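Local coordinates for protein saframycin Mx1 synthetase B (PDB 3KXW) that is a fatty acid AMP ligase of the ANL superfamily, with a large AMP-binding domain and a smaller C-terminal domain, at residues G61-A73 and I110-I122. Sequence-based numbering, arbitrary orientation.
Sequences GAKPGDRVLLLFA and IVTNSKPVIVLMI
Arg67 meets the C-terminal end of helix 101-114 through Ser114 O, which accepts from NE at 2.8 Å, in both the carbonyl and the guanidinium plane; a weak bond from NH2 is added. Bends at chi2 (70°) and chi3 (67°) fold the Arg67 chain back, and its NH1 donates to Gly65 O at 2.9 Å, so carbonyls of both segments fix the guanidinium rotation. One water lies over its face and joins Arg67 N to Lys115 O; a second links NH2, weakly, to Asn113 O. The positive Arg67 side chain probably offsets the negative end of the helix dipole.

Arg67 O accepts from Val117 N. Parallel pairing rests on the bridges Leu69 with Val119 and Leu70 with Leu120: Leu69 N donates to Ile118 O at 3.0 Å, Leu69 O takes Leu120 N, and Leu71 N reaches Leu120 O at 2.9 Å (N-H...O 161°). Beyond, a water bridges Leu71 O and Ile122 N, while Met121 CA makes a CH-pi contact over one face of the Phe72 ring, 4.0 Å from its centroid.

Leu69 lies alongside Val119 and sends CD2 to Val111 CG2 at 3.7 Å; on the other face Val68 CG1 meets Leu120 CG at 4.0 Å. Within the mixed sheet, strand 91-95 adjoins 67-71 and 143-147 adjoins 118-121. Helix 76-87 covers Val68 and Leu70; helix 101-114, against Leu69, forms the beta-alpha-beta crossover from 91-95 to 118-121, over strand 67-71.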
# COMPACT_ATOMS: atom_id res chain seq x y z
N GLY A 61 -11.98 1.76 30.13
CA GLY A 61 -11.26 2.94 30.56
C GLY A 61 -10.60 3.73 29.45
O GLY A 61 -9.95 4.72 29.73
N ALA A 62 -10.76 3.31 28.19
CA ALA A 62 -10.21 4.12 27.09
C ALA A 62 -10.98 5.43 26.92
O ALA A 62 -12.21 5.45 26.97
CB ALA A 62 -10.19 3.33 25.76
N LYS A 63 -10.24 6.51 26.69
CA LYS A 63 -10.79 7.87 26.62
C LYS A 63 -10.52 8.47 25.25
O LYS A 63 -9.61 8.02 24.56
CB LYS A 63 -10.12 8.74 27.68
CG LYS A 63 -10.27 8.20 29.10
CD LYS A 63 -11.72 8.13 29.51
CE LYS A 63 -11.84 7.51 30.90
NZ LYS A 63 -13.27 7.39 31.32
N PRO A 64 -11.30 9.50 24.84
CA PRO A 64 -11.02 10.15 23.56
C PRO A 64 -9.59 10.63 23.46
O PRO A 64 -9.08 11.29 24.37
CB PRO A 64 -11.97 11.35 23.57
CG PRO A 64 -13.11 10.88 24.41
CD PRO A 64 -12.50 10.05 25.49
N GLY A 65 -8.93 10.30 22.35
CA GLY A 65 -7.54 10.65 22.16
C GLY A 65 -6.54 9.56 22.52
O GLY A 65 -5.41 9.60 22.07
N ASP A 66 -6.97 8.57 23.30
CA ASP A 66 -6.13 7.39 23.59
C ASP A 66 -5.93 6.58 22.30
O ASP A 66 -6.85 6.51 21.45
CB ASP A 66 -6.81 6.46 24.63
CG ASP A 66 -6.78 6.99 26.06
OD1 ASP A 66 -6.06 7.98 26.33
OD2 ASP A 66 -7.49 6.41 26.92
N ARG A 67 -4.77 5.96 22.16
CA ARG A 67 -4.51 5.09 21.03
C ARG A 67 -4.92 3.66 21.38
O ARG A 67 -4.64 3.18 22.48
CB ARG A 67 -3.04 5.12 20.59
CG ARG A 67 -2.65 6.33 19.74
CD ARG A 67 -2.65 7.62 20.59
NE ARG A 67 -1.59 7.62 21.60
CZ ARG A 67 -1.64 8.32 22.73
NH1 ARG A 67 -2.72 9.06 23.00
NH2 ARG A 67 -0.62 8.28 23.59
N VAL A 68 -5.56 3.00 20.42
CA VAL A 68 -5.90 1.59 20.55
C VAL A 68 -5.23 0.85 19.42
O VAL A 68 -5.46 1.16 18.24
CB VAL A 68 -7.43 1.38 20.51
CG1 VAL A 68 -7.79 -0.13 20.57
CG2 VAL A 68 -8.12 2.16 21.64
N LEU A 69 -4.36 -0.09 19.77
CA LEU A 69 -3.63 -0.89 18.79
C LEU A 69 -4.54 -1.96 18.19
O LEU A 69 -5.27 -2.63 18.92
CB LEU A 69 -2.44 -1.55 19.49
CG LEU A 69 -1.37 -2.12 18.57
CD1 LEU A 69 -0.73 -0.97 17.78
CD2 LEU A 69 -0.32 -2.93 19.37
N LEU A 70 -4.50 -2.14 16.88
CA LEU A 70 -5.36 -3.13 16.25
C LEU A 70 -4.51 -4.17 15.57
O LEU A 70 -3.93 -3.90 14.53
CB LEU A 70 -6.27 -2.48 15.22
CG LEU A 70 -7.14 -1.35 15.77
CD1 LEU A 70 -8.02 -0.76 14.65
CD2 LEU A 70 -8.03 -1.86 16.90
N LEU A 71 -4.42 -5.34 16.18
CA LEU A 71 -3.55 -6.39 15.65
C LEU A 71 -4.44 -7.41 14.97
O LEU A 71 -5.06 -8.25 15.64
CB LEU A 71 -2.73 -7.00 16.79
CG LEU A 71 -1.53 -7.90 16.52
CD1 LEU A 71 -0.81 -8.22 17.83
CD2 LEU A 71 -1.98 -9.19 15.83
N PHE A 72 -4.53 -7.32 13.63
CA PHE A 72 -5.43 -8.17 12.86
C PHE A 72 -4.86 -8.50 11.50
O PHE A 72 -4.24 -7.64 10.85
CB PHE A 72 -6.78 -7.47 12.61
CG PHE A 72 -7.63 -7.35 13.82
CD1 PHE A 72 -8.48 -8.39 14.19
CD2 PHE A 72 -7.59 -6.19 14.60
CE1 PHE A 72 -9.27 -8.29 15.35
CE2 PHE A 72 -8.39 -6.06 15.74
CZ PHE A 72 -9.22 -7.12 16.12
N ALA A 73 -5.08 -9.73 11.06
CA ALA A 73 -4.96 -10.06 9.65
C ALA A 73 -6.12 -9.39 8.90
O ALA A 73 -7.12 -8.98 9.52
CB ALA A 73 -4.98 -11.59 9.45
N ILE A 110 6.32 0.53 17.11
CA ILE A 110 5.04 1.24 17.01
C ILE A 110 4.38 1.37 18.39
O ILE A 110 3.86 2.43 18.76
CB ILE A 110 4.12 0.57 15.98
CG1 ILE A 110 4.60 0.93 14.58
CG2 ILE A 110 2.67 1.00 16.17
CD1 ILE A 110 3.85 0.21 13.45
N VAL A 111 4.45 0.31 19.18
CA VAL A 111 3.96 0.40 20.55
C VAL A 111 4.70 1.46 21.36
O VAL A 111 4.10 2.24 22.09
CB VAL A 111 3.99 -0.98 21.27
CG1 VAL A 111 3.72 -0.82 22.80
CG2 VAL A 111 2.97 -1.90 20.63
N THR A 112 6.02 1.51 21.24
CA THR A 112 6.79 2.48 22.00
C THR A 112 6.43 3.92 21.59
O THR A 112 6.34 4.80 22.43
CB THR A 112 8.28 2.23 21.82
OG1 THR A 112 8.56 0.88 22.25
CG2 THR A 112 9.12 3.24 22.64
N ASN A 113 6.25 4.13 20.29
CA ASN A 113 5.92 5.45 19.78
C ASN A 113 4.50 5.89 20.18
O ASN A 113 4.31 6.98 20.73
CB ASN A 113 6.12 5.49 18.25
CG ASN A 113 5.85 6.86 17.64
OD1 ASN A 113 6.39 7.88 18.07
ND2 ASN A 113 5.01 6.88 16.62
N SER A 114 3.52 5.02 19.93
CA SER A 114 2.12 5.40 20.04
C SER A 114 1.52 5.21 21.44
O SER A 114 0.46 5.76 21.72
CB SER A 114 1.27 4.61 19.02
OG SER A 114 1.25 3.24 19.35
N LYS A 115 2.17 4.41 22.27
CA LYS A 115 1.72 4.16 23.65
C LYS A 115 0.21 3.89 23.80
O LYS A 115 -0.49 4.59 24.52
CB LYS A 115 2.14 5.32 24.55
CG LYS A 115 3.66 5.52 24.57
CD LYS A 115 4.01 6.93 25.05
CE LYS A 115 5.49 7.07 25.44
NZ LYS A 115 6.43 6.71 24.35
N PRO A 116 -0.27 2.84 23.13
CA PRO A 116 -1.70 2.55 23.17
C PRO A 116 -2.13 2.04 24.55
O PRO A 116 -1.30 1.49 25.30
CB PRO A 116 -1.84 1.41 22.16
CG PRO A 116 -0.47 0.76 22.15
CD PRO A 116 0.46 1.93 22.24
N VAL A 117 -3.40 2.22 24.88
CA VAL A 117 -3.90 1.81 26.18
C VAL A 117 -4.45 0.40 26.17
O VAL A 117 -4.45 -0.26 27.20
CB VAL A 117 -4.97 2.78 26.75
CG1 VAL A 117 -4.35 4.13 27.06
CG2 VAL A 117 -6.21 2.90 25.82
N ILE A 118 -4.90 -0.04 24.99
CA ILE A 118 -5.52 -1.35 24.78
C ILE A 118 -5.10 -1.86 23.41
O ILE A 118 -4.85 -1.07 22.52
CB ILE A 118 -7.05 -1.27 24.81
CG1 ILE A 118 -7.55 -0.91 26.20
CG2 ILE A 118 -7.69 -2.57 24.37
CD1 ILE A 118 -7.28 -1.99 27.21
N VAL A 119 -4.96 -3.18 23.27
CA VAL A 119 -4.82 -3.79 21.95
C VAL A 119 -5.97 -4.77 21.72
O VAL A 119 -6.32 -5.55 22.60
CB VAL A 119 -3.41 -4.45 21.72
CG1 VAL A 119 -3.09 -5.47 22.80
CG2 VAL A 119 -3.33 -5.10 20.33
N LEU A 120 -6.59 -4.68 20.54
CA LEU A 120 -7.60 -5.63 20.11
C LEU A 120 -7.01 -6.62 19.12
O LEU A 120 -6.21 -6.27 18.27
CB LEU A 120 -8.80 -4.91 19.47
CG LEU A 120 -9.40 -3.83 20.38
CD1 LEU A 120 -10.55 -3.13 19.69
CD2 LEU A 120 -9.87 -4.39 21.73
N MSE A 121 -7.40 -7.88 19.24
CA MSE A 121 -6.97 -8.88 18.27
C MSE A 121 -7.94 -10.04 18.36
O MSE A 121 -8.73 -10.07 19.28
CB MSE A 121 -5.55 -9.35 18.62
CG MSE A 121 -5.45 -10.11 19.94
SE MSE A 121 -3.57 -10.54 20.38
CE MSE A 121 -2.91 -8.75 20.86
N ILE A 122 -7.87 -11.01 17.45
CA ILE A 122 -8.78 -12.16 17.58
C ILE A 122 -8.30 -13.16 18.65
O ILE A 122 -7.13 -13.19 18.99
CB ILE A 122 -9.03 -12.89 16.25
CG1 ILE A 122 -7.77 -13.62 15.78
CG2 ILE A 122 -9.59 -11.93 15.20
CD1 ILE A 122 -8.01 -14.53 14.60
O HOH W 1 -3.11 5.88 24.35
O HOH W 2 2.42 8.41 22.68
O HOH W 3 -6.02 -10.71 15.26